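Local coordinates for ethanolamine utilization protein EutJ (Carboxydothermus hydrogenoformans Z-2901, PDB 3H1Q) that binds ATP in the cleft of an actin-like (ASKHA) fold and probably serves in ethanolamine utilization, at residues 27-32 with 86-91; 37-42 with 259-264; 56-61 with 192-197. One frame throughout, in Å; residues are numbered along the deposited sequence.

How the contacts relate
An actin-like fold holds its nucleotide between two lobes; the three contacts run from one lobe's rim to the cleft. All reach the same five-stranded sheet, through neighbouring strands 30-34, 39-45 and 51-58. Contact 1 has its centre about 19 Å from that of contact 2, which it touches through Val31 and Leu42, and about 26 Å from that of contact 3. Contacts 2 and 3, centres about 11 Å apart, share ATP and are joined by probable backbone hydrogen bonds between strands 39-45 and 51-58 and residues at their ends. Along the chain all first segments precede all second ones. Contacts 2 and 3 line the ATP cleft; contact 1 is packing at the lobe's far side.

Contact 1 (27-32 with 86-91); sequences PPYKVG and RLLGSE
Tyr29 meets Leu88 and Ser90 at the rim of a lobe built on the ribonuclease H-like plan of the actin family, where a helix follows a three-stranded antiparallel meander and packs on its sheet. Here the chain entering strand 30-34 touches the chain leaving helix 70-87, Leu88 being the first residue past the helical conformation.

The apolar part is a single approach: CE2 of the Tyr29 ring lies 4.0 Å from CD2 of Leu88, the two side chains lying alongside with their ends pointing opposite ways. With CG of Leu88 anti to its own nitrogen (chi1 -159°), the isobutyl group reaches across to the tyrosine. Val52 of strand 51-58 touches both side chains, and Val22 adds to the packing on Leu88, so a small apolar cluster joins the helix exit to the sheet.

The hydroxyl of Ser90 adds a second approach at the same distance. Ser90 OG comes to the edge of the tyrosine ring, near its plane and 4.0 Å from CE2, a separation that speaks for van der Waals contact. The phenol itself looks elsewhere, for Tyr29 OH is hydrogen-bonded to the backbone oxygen of Leu25.

A cis peptide bond between Pro27 and Pro28 shapes the approach to the strand, and Pro27 CA sits 3.7 Å above one face of the Tyr29 ring, displaced toward its rim.

Contact 2 (37-42 with 259-264); sequences TADIVL and HPLLVT. With ATP (adenosine-5'-triphosphate), chain C.
Asp39 and Leu261 face each other with their CA atoms 9.5 Å apart, strand 39-42 passing a turn that leads into helix 263-269 and in which Leu262 N is hydrogen-bonded to His259 O.

Leu261 carries its side of the contact with both methyl groups. CD1 comes 3.8 Å from Asp39 OD2, while CD2 meets Val41 CG2 at 4.2 Å. Because CG of this leucine is anti to the backbone nitrogen (chi1 -165°), the fork extends toward the strand and also toward the ligand, CG lying 3.3 Å from O1A of ATP. Leu56 and Trp58 of strand 51-58 touch it too.

Residues 37-39 belong to the turn and second strand of the β-hairpin that actin-like ATPases present to the nucleotide phosphates, commonly called the phosphate 1 motif. Thr37 and Ala38 bind ATP here: Ala38 N is hydrogen-bonded to O1B, although the modelled length is doubtful.

The carboxylate of Asp39 lies against the α- and β-phosphates, CG standing 3.1 Å from O2B of ATP. A chi1 of 51°, with CG between the backbone nitrogen and carbonyl carbon, brings it there. Replacing Asp39 by an alanine would take away this carboxylate and would probably open a gap between the strand, Leu261 and the α- and β-phosphates.

Beyond Leu261 the chain turns from the nucleotide: Leu262 packs on Asn14 and Ile17 of helix 3-18, and Thr264 OG1 is hydrogen-bonded to Asp145 OD2.

Contact 3 (56-61 with 192-197); sequences LKWASV and IKKDFS. With ATP (adenosine-5'-triphosphate), chain C.
Lys194 reaches out from the last turn of helix 186-194 and sets its ammonium group over the indole of Trp58, on the edge strand 51-58 of the other lobe. The pair is a cation-pi contact: NZ of Lys194 stands 3.9 Å from the centroid of the five-membered ring of Trp58, 27° off the ring normal. It is displaced toward the rim, with Trp58 CE2 its nearest atom. The opposite face of the indole is covered by Leu56 CD2, 3.8 Å above the plane and over the ring centre, so the ring lies between a methyl and a cation.

The lysine chain is extended except for a bend at chi3 (-55°), which lets one side chain serve two aromatic systems. Its aliphatic part lies over a face of the adenine, where CG of Lys194 is 3.6 Å from C5 of ATP; past the bend NZ turns to the tryptophan. The indole itself approaches the base obliquely, Trp58 CH2 being 3.9 Å from C8 of ATP.

Lys193, the residue before it in the helix, takes another path. Extended as far as CE, it bends at chi4 (-113°), which turns NZ to hydrogen-bond O2' of the ATP ribose at 2.7 Å; Ser175 OG and Gly171 O add weak bonds to the same nitrogen. Beyond the helix, Phe196 CE2 comes obliquely to N6 of ATP at 3.3 Å, its ring stacked with that of His199.

These residues line the adenosine end of the ATP pocket. Two adjacent lysines divide the work, one binding the sugar by a directional bond, the other packing its methylenes on the base and probably drawn electrostatically to the indole across the cleft, so that nucleotide binding and contact between the lobes are probably coupled.

Contact 1 (27-32 with 86-91)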
# COMPACT_ATOMS: atom_id res chain seq x y z
N PRO A 27 -4.89 22.65 -11.33
CA PRO A 27 -4.01 21.75 -12.11
C PRO A 27 -2.62 22.40 -12.34
O PRO A 27 -2.45 23.57 -11.98
CB PRO A 27 -4.74 21.60 -13.44
CG PRO A 27 -6.17 21.94 -13.15
CD PRO A 27 -6.12 22.99 -12.06
N PRO A 28 -1.64 21.66 -12.91
CA PRO A 28 -1.62 20.27 -13.38
C PRO A 28 -1.55 19.27 -12.23
O PRO A 28 -1.06 19.58 -11.14
CB PRO A 28 -0.35 20.20 -14.19
CG PRO A 28 0.54 21.11 -13.48
CD PRO A 28 -0.30 22.26 -13.03
N TYR A 29 -2.05 18.08 -12.50
CA TYR A 29 -2.22 17.08 -11.49
C TYR A 29 -1.30 15.94 -11.79
O TYR A 29 -0.88 15.74 -12.93
CB TYR A 29 -3.63 16.57 -11.57
CG TYR A 29 -4.65 17.57 -11.14
CD1 TYR A 29 -4.39 18.45 -10.11
CD2 TYR A 29 -5.92 17.61 -11.74
CE1 TYR A 29 -5.33 19.35 -9.69
CE2 TYR A 29 -6.88 18.52 -11.32
CZ TYR A 29 -6.56 19.38 -10.30
OH TYR A 29 -7.46 20.30 -9.85
N LYS A 30 -0.99 15.19 -10.75
CA LYS A 30 -0.21 14.00 -10.89
C LYS A 30 -1.09 12.81 -10.50
O LYS A 30 -1.81 12.85 -9.50
CB LYS A 30 1.01 14.08 -10.00
CG LYS A 30 2.05 15.11 -10.36
CD LYS A 30 3.38 14.57 -9.85
CE LYS A 30 4.21 15.60 -9.16
NZ LYS A 30 5.10 14.99 -8.10
N VAL A 31 -1.05 11.75 -11.31
CA VAL A 31 -1.88 10.59 -11.08
C VAL A 31 -1.01 9.35 -10.88
O VAL A 31 0.06 9.22 -11.48
CB VAL A 31 -2.86 10.36 -12.23
CG1 VAL A 31 -3.88 9.32 -11.85
CG2 VAL A 31 -3.57 11.65 -12.59
N GLY A 32 -1.47 8.47 -10.01
CA GLY A 32 -0.74 7.28 -9.71
C GLY A 32 -1.73 6.17 -9.56
O GLY A 32 -2.79 6.34 -8.95
N ARG A 86 -15.71 12.26 -12.34
CA ARG A 86 -16.96 12.96 -12.11
C ARG A 86 -16.84 13.91 -10.90
O ARG A 86 -17.44 14.99 -10.86
CB ARG A 86 -18.19 12.00 -12.02
CG ARG A 86 -18.36 11.17 -10.74
CD ARG A 86 -19.68 10.32 -10.73
NE ARG A 86 -19.64 9.03 -9.96
CZ ARG A 86 -19.34 7.81 -10.45
NH1 ARG A 86 -18.99 7.66 -11.73
NH2 ARG A 86 -19.36 6.71 -9.67
N LEU A 87 -16.00 13.52 -9.95
CA LEU A 87 -15.96 14.08 -8.62
C LEU A 87 -15.08 15.28 -8.72
O LEU A 87 -15.37 16.33 -8.14
CB LEU A 87 -15.33 13.07 -7.68
CG LEU A 87 -16.17 12.60 -6.50
CD1 LEU A 87 -17.59 12.33 -6.90
CD2 LEU A 87 -15.50 11.38 -5.87
N LEU A 88 -13.99 15.12 -9.48
CA LEU A 88 -13.10 16.23 -9.79
C LEU A 88 -13.75 17.09 -10.84
O LEU A 88 -14.72 16.68 -11.48
CB LEU A 88 -11.81 15.68 -10.34
CG LEU A 88 -10.54 16.50 -10.31
CD1 LEU A 88 -10.37 17.21 -8.97
CD2 LEU A 88 -9.41 15.53 -10.56
N GLY A 89 -13.25 18.29 -11.06
CA GLY A 89 -13.68 18.99 -12.26
C GLY A 89 -13.44 18.18 -13.55
O GLY A 89 -14.38 17.81 -14.23
N SER A 90 -12.18 17.87 -13.83
CA SER A 90 -11.69 17.62 -15.18
C SER A 90 -11.55 16.15 -15.53
O SER A 90 -12.10 15.28 -14.84
CB SER A 90 -10.32 18.29 -15.35
OG SER A 90 -9.37 17.77 -14.41
N GLU A 91 -10.80 15.86 -16.59
CA GLU A 91 -10.39 14.49 -16.83
C GLU A 91 -8.86 14.29 -16.78
O GLU A 91 -8.09 15.23 -16.92
CB GLU A 91 -11.02 13.94 -18.11
CG GLU A 91 -10.39 14.44 -19.38
CD GLU A 91 -10.77 13.59 -20.58
OE1 GLU A 91 -11.98 13.43 -20.85
OE2 GLU A 91 -9.86 13.07 -21.27

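Contact 2 (37-42 with 259-264)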
# COMPACT_ATOMS: atom_id res chain seq x y z
N THR A 37 -2.60 -6.82 -4.48
CA THR A 37 -3.15 -8.08 -4.07
C THR A 37 -4.56 -7.97 -3.51
O THR A 37 -5.37 -8.89 -3.67
CB THR A 37 -2.32 -8.58 -2.94
OG1 THR A 37 -0.95 -8.35 -3.28
CG2 THR A 37 -2.60 -10.03 -2.68
N ALA A 38 -4.85 -6.89 -2.80
CA ALA A 38 -6.11 -6.87 -2.11
C ALA A 38 -6.91 -5.71 -2.55
O ALA A 38 -8.13 -5.72 -2.35
CB ALA A 38 -5.93 -6.86 -0.64
N ASP A 39 -6.25 -4.74 -3.19
CA ASP A 39 -6.93 -3.50 -3.64
C ASP A 39 -6.23 -2.76 -4.79
O ASP A 39 -5.02 -2.90 -5.02
CB ASP A 39 -7.11 -2.53 -2.47
CG ASP A 39 -5.81 -2.30 -1.70
OD1 ASP A 39 -4.85 -1.63 -2.21
OD2 ASP A 39 -5.76 -2.84 -0.56
N ILE A 40 -7.01 -1.95 -5.51
CA ILE A 40 -6.48 -1.06 -6.51
C ILE A 40 -6.84 0.34 -6.04
O ILE A 40 -7.97 0.59 -5.55
CB ILE A 40 -7.10 -1.34 -7.89
CG1 ILE A 40 -6.64 -2.70 -8.40
CG2 ILE A 40 -6.74 -0.23 -8.92
CD1 ILE A 40 -7.30 -3.13 -9.70
N VAL A 41 -5.87 1.23 -6.15
CA VAL A 41 -6.01 2.57 -5.67
C VAL A 41 -5.56 3.49 -6.79
O VAL A 41 -4.52 3.25 -7.45
CB VAL A 41 -5.17 2.84 -4.38
CG1 VAL A 41 -5.26 4.34 -3.93
CG2 VAL A 41 -5.60 1.90 -3.25
N LEU A 42 -6.35 4.55 -7.00
CA LEU A 42 -5.98 5.59 -7.91
C LEU A 42 -5.93 6.85 -7.07
O LEU A 42 -6.85 7.09 -6.28
CB LEU A 42 -7.05 5.72 -8.99
CG LEU A 42 -7.09 7.06 -9.72
CD1 LEU A 42 -6.16 7.00 -10.91
CD2 LEU A 42 -8.48 7.34 -10.15
N HIS A 259 -2.21 6.25 8.07
CA HIS A 259 -3.08 5.42 7.22
C HIS A 259 -2.23 4.46 6.40
O HIS A 259 -1.99 4.68 5.21
CB HIS A 259 -4.00 6.25 6.33
CG HIS A 259 -5.23 6.75 7.01
ND1 HIS A 259 -6.29 5.92 7.33
CD2 HIS A 259 -5.61 8.00 7.38
CE1 HIS A 259 -7.24 6.63 7.91
NE2 HIS A 259 -6.86 7.89 7.94
N PRO A 260 -1.76 3.38 7.04
CA PRO A 260 -0.67 2.61 6.44
C PRO A 260 -0.92 2.25 4.95
O PRO A 260 -0.06 2.57 4.10
CB PRO A 260 -0.53 1.39 7.37
CG PRO A 260 -1.79 1.34 8.15
CD PRO A 260 -2.31 2.74 8.24
N LEU A 261 -2.10 1.68 4.66
CA LEU A 261 -2.53 1.30 3.30
C LEU A 261 -2.29 2.32 2.20
O LEU A 261 -2.17 1.95 1.04
CB LEU A 261 -4.02 0.95 3.29
CG LEU A 261 -4.64 0.20 2.10
CD1 LEU A 261 -5.84 -0.63 2.58
CD2 LEU A 261 -5.03 1.08 0.87
N LEU A 262 -2.21 3.59 2.56
CA LEU A 262 -2.14 4.67 1.60
C LEU A 262 -0.74 5.13 1.26
O LEU A 262 -0.53 5.96 0.35
CB LEU A 262 -2.97 5.85 2.11
CG LEU A 262 -4.45 5.54 1.98
CD1 LEU A 262 -5.28 6.58 2.71
CD2 LEU A 262 -4.79 5.47 0.49
N VAL A 263 0.24 4.61 1.97
CA VAL A 263 1.55 5.26 1.82
C VAL A 263 2.12 5.07 0.42
O VAL A 263 2.52 6.05 -0.19
CB VAL A 263 2.59 4.91 2.96
CG1 VAL A 263 3.90 5.66 2.75
CG2 VAL A 263 1.99 5.21 4.32
N THR A 264 2.11 3.83 -0.09
CA THR A 264 2.69 3.55 -1.40
C THR A 264 1.87 4.25 -2.47
O THR A 264 2.44 4.99 -3.28
CB THR A 264 2.80 2.02 -1.73
OG1 THR A 264 3.47 1.35 -0.65
CG2 THR A 264 3.61 1.79 -3.02
PG ATP C . 0.14 -3.22 -1.87
O1G ATP C . -0.87 -2.09 -1.75
O2G ATP C . 0.90 -3.49 -0.60
O3G ATP C . 1.11 -3.05 -3.02
PB ATP C . -2.25 -4.66 -1.61
O1B ATP C . -2.84 -6.02 -1.76
O2B ATP C . -3.03 -3.53 -2.21
O3B ATP C . -0.71 -4.58 -2.06
PA ATP C . -2.46 -3.23 0.97
O1A ATP C . -3.45 -2.30 0.32
O2A ATP C . -1.15 -2.66 1.44
O3A ATP C . -2.06 -4.45 -0.01
O5' ATP C . -3.19 -4.05 2.14
C5' ATP C . -4.33 -4.88 1.97
C4' ATP C . -4.46 -5.59 3.30
O4' ATP C . -4.62 -4.61 4.33
C3' ATP C . -5.70 -6.45 3.35
O3' ATP C . -5.40 -7.74 3.90
C2' ATP C . -6.61 -5.76 4.33
O2' ATP C . -7.38 -6.70 5.07
C1' ATP C . -5.67 -4.97 5.22
N9 ATP C . -6.54 -3.91 5.85
C8 ATP C . -7.20 -2.90 5.25
N7 ATP C . -7.95 -2.19 6.14
C5 ATP C . -7.81 -2.76 7.35
C6 ATP C . -8.31 -2.53 8.73
N6 ATP C . -9.15 -1.51 9.02
N1 ATP C . -7.89 -3.37 9.71
C2 ATP C . -7.06 -4.40 9.49
N3 ATP C . -6.55 -4.67 8.26
C4 ATP C . -6.88 -3.90 7.16

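Contact 3 (56-61 with 192-197)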
# COMPACT_ATOMS: atom_id res chain seq x y z
N LEU A 56 -10.66 3.73 -4.45
CA LEU A 56 -10.13 2.42 -4.13
C LEU A 56 -11.14 1.29 -4.39
O LEU A 56 -12.28 1.34 -3.92
CB LEU A 56 -9.71 2.40 -2.66
CG LEU A 56 -9.20 1.09 -2.04
CD1 LEU A 56 -8.42 1.49 -0.85
CD2 LEU A 56 -10.31 0.17 -1.62
N LYS A 57 -10.71 0.24 -5.09
CA LYS A 57 -11.55 -0.96 -5.16
C LYS A 57 -10.84 -2.17 -4.54
O LYS A 57 -9.64 -2.39 -4.74
CB LYS A 57 -12.03 -1.27 -6.61
CG LYS A 57 -13.23 -2.27 -6.75
CD LYS A 57 -14.59 -1.59 -6.48
CE LYS A 57 -15.78 -2.54 -6.50
NZ LYS A 57 -16.16 -2.96 -7.89
N TRP A 58 -11.58 -2.93 -3.76
CA TRP A 58 -11.05 -4.16 -3.23
C TRP A 58 -11.02 -5.17 -4.35
O TRP A 58 -12.07 -5.49 -4.91
CB TRP A 58 -11.95 -4.66 -2.11
CG TRP A 58 -11.90 -3.76 -0.92
CD1 TRP A 58 -12.92 -3.01 -0.41
CD2 TRP A 58 -10.75 -3.50 -0.10
NE1 TRP A 58 -12.48 -2.30 0.68
CE2 TRP A 58 -11.16 -2.59 0.90
CE3 TRP A 58 -9.43 -3.96 -0.11
CZ2 TRP A 58 -10.29 -2.12 1.89
CZ3 TRP A 58 -8.56 -3.50 0.87
CH2 TRP A 58 -9.00 -2.58 1.86
N ALA A 59 -9.82 -5.67 -4.67
CA ALA A 59 -9.61 -6.49 -5.85
C ALA A 59 -8.30 -7.26 -5.90
O ALA A 59 -7.20 -6.69 -5.88
CB ALA A 59 -9.74 -5.64 -7.10
N SER A 60 -8.46 -8.57 -6.10
CA SER A 60 -7.38 -9.53 -6.27
C SER A 60 -6.98 -9.71 -7.72
O SER A 60 -7.21 -10.77 -8.30
CB SER A 60 -7.90 -10.87 -5.76
OG SER A 60 -9.29 -10.96 -6.09
N VAL A 61 -6.37 -8.71 -8.33
CA VAL A 61 -5.91 -8.86 -9.71
C VAL A 61 -4.43 -9.10 -9.74
O VAL A 61 -3.82 -9.22 -10.81
CB VAL A 61 -6.19 -7.64 -10.56
CG1 VAL A 61 -7.67 -7.32 -10.50
CG2 VAL A 61 -5.33 -6.48 -10.13
N ILE A 192 -14.85 -8.95 9.76
CA ILE A 192 -14.36 -8.81 11.15
C ILE A 192 -13.00 -8.12 11.23
O ILE A 192 -12.89 -7.01 11.72
CB ILE A 192 -14.26 -10.17 11.97
CG1 ILE A 192 -15.56 -11.00 11.94
CG2 ILE A 192 -13.83 -9.90 13.40
CD1 ILE A 192 -16.84 -10.23 12.25
N LYS A 193 -11.96 -8.77 10.74
CA LYS A 193 -10.64 -8.19 10.79
C LYS A 193 -10.65 -6.69 10.54
O LYS A 193 -9.87 -5.95 11.12
CB LYS A 193 -9.73 -8.85 9.77
CG LYS A 193 -8.31 -8.36 9.76
CD LYS A 193 -7.52 -9.18 8.76
CE LYS A 193 -6.19 -8.55 8.42
NZ LYS A 193 -6.15 -8.10 7.00
N LYS A 194 -11.54 -6.24 9.67
CA LYS A 194 -11.45 -4.85 9.22
C LYS A 194 -12.16 -3.84 10.13
O LYS A 194 -11.68 -2.71 10.31
CB LYS A 194 -11.84 -4.71 7.74
CG LYS A 194 -10.62 -4.87 6.79
CD LYS A 194 -10.92 -4.48 5.37
CE LYS A 194 -12.12 -5.23 4.84
NZ LYS A 194 -12.50 -4.64 3.55
N ASP A 195 -13.31 -4.27 10.67
CA ASP A 195 -14.02 -3.61 11.78
C ASP A 195 -13.01 -3.27 12.89
O ASP A 195 -12.30 -4.16 13.38
CB ASP A 195 -15.10 -4.57 12.32
CG ASP A 195 -15.94 -3.95 13.42
OD1 ASP A 195 -15.37 -3.34 14.35
OD2 ASP A 195 -17.19 -4.08 13.37
N PHE A 196 -12.94 -2.00 13.26
CA PHE A 196 -12.00 -1.59 14.30
C PHE A 196 -12.39 -1.98 15.72
O PHE A 196 -11.52 -2.16 16.56
CB PHE A 196 -11.75 -0.11 14.22
CG PHE A 196 -10.68 0.26 13.26
CD1 PHE A 196 -9.35 0.28 13.65
CD2 PHE A 196 -11.00 0.61 11.95
CE1 PHE A 196 -8.36 0.65 12.77
CE2 PHE A 196 -10.00 0.98 11.05
CZ PHE A 196 -8.69 1.00 11.45
N SER A 197 -13.69 -2.12 15.96
CA SER A 197 -14.23 -2.63 17.24
C SER A 197 -13.55 -3.94 17.68
O SER A 197 -13.15 -4.10 18.86
CB SER A 197 -15.76 -2.82 17.15
PG ATP C . 0.14 -3.22 -1.87
O1G ATP C . -0.87 -2.09 -1.75
O2G ATP C . 0.90 -3.49 -0.60
O3G ATP C . 1.11 -3.05 -3.02
PB ATP C . -2.25 -4.66 -1.61
O1B ATP C . -2.84 -6.02 -1.76
O2B ATP C . -3.03 -3.53 -2.21
O3B ATP C . -0.71 -4.58 -2.06
PA ATP C . -2.46 -3.23 0.97
O1A ATP C . -3.45 -2.30 0.32
O2A ATP C . -1.15 -2.66 1.44
O3A ATP C . -2.06 -4.45 -0.01
O5' ATP C . -3.19 -4.05 2.14
C5' ATP C . -4.33 -4.88 1.97
C4' ATP C . -4.46 -5.59 3.30
O4' ATP C . -4.62 -4.61 4.33
C3' ATP C . -5.70 -6.45 3.35
O3' ATP C . -5.40 -7.74 3.90
C2' ATP C . -6.61 -5.76 4.33
O2' ATP C . -7.38 -6.70 5.07
C1' ATP C . -5.67 -4.97 5.22
N9 ATP C . -6.54 -3.91 5.85
C8 ATP C . -7.20 -2.90 5.25
N7 ATP C . -7.95 -2.19 6.14
C5 ATP C . -7.81 -2.76 7.35
C6 ATP C . -8.31 -2.53 8.73
N6 ATP C . -9.15 -1.51 9.02
N1 ATP C . -7.89 -3.37 9.71
C2 ATP C . -7.06 -4.40 9.49
N3 ATP C . -6.55 -4.67 8.26
C4 ATP C . -6.88 -3.90 7.16